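Long-range contacts in fructose-1,6-bisphosphatase/inositol-1-monophosphatase (PDB 2P3N), which removes the phosphate from inositol 1-phosphate and the 1-phosphate from fructose 1,6-bisphosphate by magnesium-dependent hydrolysis, working as a homotetramer: residues I78-D82 with N93-S97; I96-Y100 with I202-L206. All blocks are in the same frame, centred on the assembly; numbering follows the deposited sequence.

Interaction 1: residues I78-D82 with N93-S97. With MG (magnesium ion), chain E.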
loop_
_atom_site.group_PDB
_atom_site.type_symbol
_atom_site.label_atom_id
_atom_site.label_comp_id
_atom_site.label_asym_id
_atom_site.label_seq_id
_atom_site.Cartn_x
_atom_site.Cartn_y
_atom_site.Cartn_z
ATOM N N ILE A 78 -6.673 25.679 -2.711
ATOM C CA ILE A 78 -6.051 24.657 -1.887
ATOM C C ILE A 78 -6.728 24.321 -0.579
ATOM O O ILE A 78 -7.130 25.199 0.171
ATOM C CB ILE A 78 -4.608 25.098 -1.544
ATOM C CG1 ILE A 78 -3.834 25.344 -2.839
ATOM C CG2 ILE A 78 -3.933 24.082 -0.627
ATOM C CD1 ILE A 78 -2.635 26.243 -2.654
ATOM N N ASP A 79 -6.864 23.033 -0.317
ATOM C CA ASP A 79 -7.383 22.598 0.960
ATOM C C ASP A 79 -6.264 21.698 1.478
ATOM O O ASP A 79 -6.116 20.553 1.042
ATOM C CB ASP A 79 -8.696 21.828 0.842
ATOM C CG ASP A 79 -9.340 21.586 2.208
ATOM O OD1 ASP A 79 -10.575 21.402 2.289
ATOM O OD2 ASP A 79 -8.600 21.581 3.210
ATOM N N PRO A 80 -5.432 22.230 2.391
ATOM C CA PRO A 80 -4.321 21.463 2.958
ATOM C C PRO A 80 -4.752 20.116 3.559
ATOM O O PRO A 80 -4.048 19.121 3.417
ATOM C CB PRO A 80 -3.723 22.431 3.988
ATOM C CG PRO A 80 -4.908 23.291 4.389
ATOM C CD PRO A 80 -5.560 23.542 3.057
ATOM N N ILE A 81 -5.893 20.081 4.238
ATOM C CA ILE A 81 -6.385 18.825 4.802
ATOM C C ILE A 81 -7.890 18.840 4.791
ATOM O O ILE A 81 -8.508 19.504 5.618
ATOM C CB ILE A 81 -5.953 18.580 6.273
ATOM C CG1 ILE A 81 -4.432 18.466 6.381
ATOM C CG2 ILE A 81 -6.599 17.294 6.773
ATOM C CD1 ILE A 81 -3.916 18.250 7.786
ATOM N N ASP A 82 -8.480 18.122 3.844
ATOM C CA ASP A 82 -9.930 18.053 3.771
ATOM C C ASP A 82 -10.337 16.851 4.619
ATOM O O ASP A 82 -10.190 15.705 4.208
ATOM C CB ASP A 82 -10.380 17.888 2.316
ATOM C CG ASP A 82 -11.894 17.891 2.167
ATOM O OD1 ASP A 82 -12.384 17.850 1.016
ATOM O OD2 ASP A 82 -12.599 17.933 3.197
ATOM N N ASN A 93 -9.989 8.520 5.969
ATOM C CA ASN A 93 -10.713 9.371 5.018
ATOM C C ASN A 93 -10.431 10.866 5.079
ATOM O O ASN A 93 -11.273 11.665 5.488
ATOM C CB ASN A 93 -12.228 9.134 5.103
ATOM C CG ASN A 93 -12.629 7.773 4.571
ATOM O OD1 ASN A 93 -12.464 6.756 5.245
ATOM N ND2 ASN A 93 -13.142 7.745 3.355
ATOM N N PHE A 94 -9.229 11.234 4.664
ATOM C CA PHE A 94 -8.845 12.631 4.603
ATOM C C PHE A 94 -8.029 12.763 3.324
ATOM O O PHE A 94 -7.486 11.771 2.828
ATOM C CB PHE A 94 -8.047 13.042 5.849
ATOM C CG PHE A 94 -6.706 12.396 5.961
ATOM C CD1 PHE A 94 -5.580 13.005 5.415
ATOM C CD2 PHE A 94 -6.560 11.190 6.628
ATOM C CE1 PHE A 94 -4.324 12.422 5.533
ATOM C CE2 PHE A 94 -5.295 10.592 6.753
ATOM C CZ PHE A 94 -4.179 11.214 6.202
ATOM N N SER A 95 -7.965 13.970 2.771
ATOM C CA SER A 95 -7.234 14.191 1.537
ATOM C C SER A 95 -6.713 15.612 1.396
ATOM O O SER A 95 -6.989 16.482 2.228
ATOM C CB SER A 95 -8.143 13.871 0.353
ATOM O OG SER A 95 -9.376 14.561 0.456
ATOM N N ILE A 96 -5.934 15.823 0.338
ATOM C CA ILE A 96 -5.376 17.128 0.014
ATOM C C ILE A 96 -6.008 17.483 -1.316
ATOM O O ILE A 96 -6.047 16.664 -2.224
ATOM C CB ILE A 96 -3.855 17.095 -0.197
ATOM C CG1 ILE A 96 -3.155 16.405 0.976
ATOM C CG2 ILE A 96 -3.333 18.511 -0.316
ATOM C CD1 ILE A 96 -1.621 16.379 0.812
ATOM N N SER A 97 -6.500 18.700 -1.447
ATOM C CA SER A 97 -7.135 19.066 -2.695
ATOM C C SER A 97 -6.497 20.290 -3.344
ATOM O O SER A 97 -6.134 21.258 -2.668
ATOM C CB SER A 97 -8.625 19.294 -2.457
ATOM O OG SER A 97 -9.345 19.228 -3.671
HETATM MG MG MG E . -9.217 21.406 5.284
HETATM O O HOH W 1 -11.289 21.115 5.010
HETATM O O HOH W 2 -7.193 22.034 6.077
HETATM O O HOH W 3 -9.850 21.420 7.115
#
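Asp79 and Ser97 face each other as an antiparallel hydrogen-bonded pair, with Asp79 N to Ser97 O at 3.0 Å and a nearly straight return bond from Ser97 N to Asp79 O. Asp82 and Ser95 repeat the pattern, Asp82 N lying 2.7 Å from Ser95 O. Pro80 and Ile81 lie between the two pairs on one strand, opposite Ile96 alone on the other, so the register slips by one. This beta bulge belongs to the Asp-Pro-Ile-Asp metal-binding motif of the inositol monophosphatase family, and within it Asp79 OD2 and Ile81 O both bind magnesium. The Asp79 side chain leaves the strand with CB against Ser97 CB, 4.2 Å away; CG, the carboxylate carbon, stands anti to the backbone N (chi1 -170°), and its two oxygens part. OD2 binds the ion at 2.2 Å, while OD1 accepts a hydrogen bond from a metal-bound water. Ile81 O lies 2.1 Å from the magnesium, and Glu65 and three waters complete the shell. Across the bulge, Ile96 CG2 rests 3.7 Å from Asp79 O. Ser95 OG, beside Asp82 CB, is hydrogen-bonded to Ser176 OG, and the Asp82 carboxylate reaches Ala178 N.

Interaction 2: residues I96-Y100 with I202-L206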
loop_
_atom_site.group_PDB
_atom_site.type_symbol
_atom_site.label_atom_id
_atom_site.label_comp_id
_atom_site.label_asym_id
_atom_site.label_seq_id
_atom_site.Cartn_x
_atom_site.Cartn_y
_atom_site.Cartn_z
ATOM N N ILE A 96 -5.934 15.823 0.338
ATOM C CA ILE A 96 -5.376 17.128 0.014
ATOM C C ILE A 96 -6.008 17.483 -1.316
ATOM O O ILE A 96 -6.047 16.664 -2.224
ATOM C CB ILE A 96 -3.855 17.095 -0.197
ATOM C CG1 ILE A 96 -3.155 16.405 0.976
ATOM C CG2 ILE A 96 -3.333 18.511 -0.316
ATOM C CD1 ILE A 96 -1.621 16.379 0.812
ATOM N N SER A 97 -6.500 18.700 -1.447
ATOM C CA SER A 97 -7.135 19.066 -2.695
ATOM C C SER A 97 -6.497 20.290 -3.344
ATOM O O SER A 97 -6.134 21.258 -2.668
ATOM C CB SER A 97 -8.625 19.294 -2.457
ATOM O OG SER A 97 -9.345 19.228 -3.671
ATOM N N LEU A 98 -6.345 20.216 -4.667
ATOM C CA LEU A 98 -5.761 21.295 -5.460
ATOM C C LEU A 98 -6.494 21.473 -6.782
ATOM O O LEU A 98 -6.436 20.602 -7.650
ATOM C CB LEU A 98 -4.280 21.020 -5.764
ATOM C CG LEU A 98 -3.567 22.174 -6.482
ATOM C CD1 LEU A 98 -3.573 23.411 -5.574
ATOM C CD2 LEU A 98 -2.135 21.794 -6.816
ATOM N N ALA A 99 -7.186 22.598 -6.933
ATOM C CA ALA A 99 -7.893 22.892 -8.175
ATOM C C ALA A 99 -7.265 24.131 -8.790
ATOM O O ALA A 99 -6.845 25.033 -8.067
ATOM C CB ALA A 99 -9.377 23.146 -7.906
ATOM N N TYR A 100 -7.169 24.162 -10.115
ATOM C CA TYR A 100 -6.638 25.342 -10.792
ATOM C C TYR A 100 -7.754 25.984 -11.608
ATOM O O TYR A 100 -8.118 25.512 -12.682
ATOM C CB TYR A 100 -5.470 25.027 -11.723
ATOM C CG TYR A 100 -5.048 26.267 -12.486
ATOM C CD1 TYR A 100 -4.478 27.359 -11.820
ATOM C CD2 TYR A 100 -5.305 26.387 -13.853
ATOM C CE1 TYR A 100 -4.186 28.539 -12.498
ATOM C CE2 TYR A 100 -5.017 27.560 -14.538
ATOM C CZ TYR A 100 -4.461 28.631 -13.858
ATOM O OH TYR A 100 -4.199 29.794 -14.543
ATOM N N ILE A 202 -14.853 21.860 -2.843
ATOM C CA ILE A 202 -15.461 21.313 -4.054
ATOM C C ILE A 202 -14.891 21.662 -5.432
ATOM O O ILE A 202 -15.332 21.098 -6.429
ATOM C CB ILE A 202 -16.984 21.626 -4.074
ATOM C CG1 ILE A 202 -17.235 23.111 -3.789
ATOM C CG2 ILE A 202 -17.696 20.792 -3.035
ATOM C CD1 ILE A 202 -16.841 24.045 -4.922
ATOM N N ALA A 203 -13.918 22.565 -5.504
ATOM C CA ALA A 203 -13.351 22.959 -6.796
ATOM C C ALA A 203 -12.717 21.807 -7.576
ATOM O O ALA A 203 -12.825 21.744 -8.805
ATOM C CB ALA A 203 -12.324 24.079 -6.603
ATOM N N ALA A 204 -12.047 20.904 -6.866
ATOM C CA ALA A 204 -11.393 19.784 -7.520
ATOM C C ALA A 204 -12.392 18.687 -7.797
ATOM O O ALA A 204 -12.393 18.104 -8.874
ATOM C CB ALA A 204 -10.264 19.261 -6.659
ATOM N N GLY A 205 -13.252 18.413 -6.824
ATOM C CA GLY A 205 -14.246 17.367 -6.997
ATOM C C GLY A 205 -15.272 17.698 -8.063
ATOM O O GLY A 205 -16.002 16.827 -8.534
ATOM N N LEU A 206 -15.320 18.962 -8.453
ATOM C CA LEU A 206 -16.269 19.399 -9.457
ATOM C C LEU A 206 -15.870 18.997 -10.876
ATOM O O LEU A 206 -16.677 18.418 -11.604
ATOM C CB LEU A 206 -16.452 20.909 -9.373
ATOM C CG LEU A 206 -17.515 21.464 -10.314
ATOM C CD1 LEU A 206 -18.390 22.457 -9.575
ATOM C CD2 LEU A 206 -16.843 22.101 -11.514
HETATM O O HOH W 4 -12.455 19.132 -4.300
#
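Ala99 CB points from strand 95-102 toward helix 199-211 and meets Ala203 CB at 3.4 Å, closer than usual for two methyl groups. The same methyl lies 3.6 Å from Ala204 N, over the backbone that joins the two helix alanines. Ala204 sends its own CB toward the strand as well, and its methyl lies against both Ser97 OG and Ala99 CB. With methyl groups as the only side chains on the helix side of the contact, the axes of the two segments can approach to 6.8 Å, crossing at 71°. The surface buried is small, 152 Å², and no hydrogen bond runs directly from strand to helix.

Ser97 supplies the polar edge of the contact. Its hydroxyl, placed beside the carbonyl carbon by a chi1 of -161°, is carried toward the helix, where OG comes within 3.1 Å of Ala204 CB. A water donates a hydrogen bond to this oxygen and accepts one from Gly205 N at 2.7 Å. It thus links the strand to the helix backbone at a kink, where the N atoms of Ala204 and Gly205 make no bond to the preceding turn.

Side chains alternate along the strand: Ser97 and Ala99 face the helix, whereas Leu98 and Tyr100 leave from the other face. There Leu98 packs on Ser7 of helix 2-21, and the Tyr100 ring makes a cation-pi contact with Arg3. Ala203 and Ala204 also touch Ile77 and Val111 on the strands flanking 95-102, while Ile202, which points away from the strand, and Leu206 both pack on Phe231 of strand 230-234. Helix 199-211 thus lies between two sheets, in the middle helical layer of the family's alpha-beta-alpha-beta-alpha sandwich.

How the interactions relate
Interactions 1 and 2 share Ile96 and Ser97 on strand 95-102, and their centres lie 9 Å apart. Ser97 joins them most directly: its backbone pairs with strand 74-79 in interaction 1, while its hydroxyl turns to helix 199-211 in interaction 2. On the opposite face of the sheet the two also touch, Ile78 CG1 lying 3.4 Å from Leu98 CD1. Interaction 1 holds the magnesium site itself; interaction 2 lies farther along the strand from the metal, with the side chain of Ser97 about 8 Å from the ion. Helix 199-211 nevertheless carries Asp201, a probable ligand of a second magnesium, whose side chain comes about 3 Å from that of Asp79.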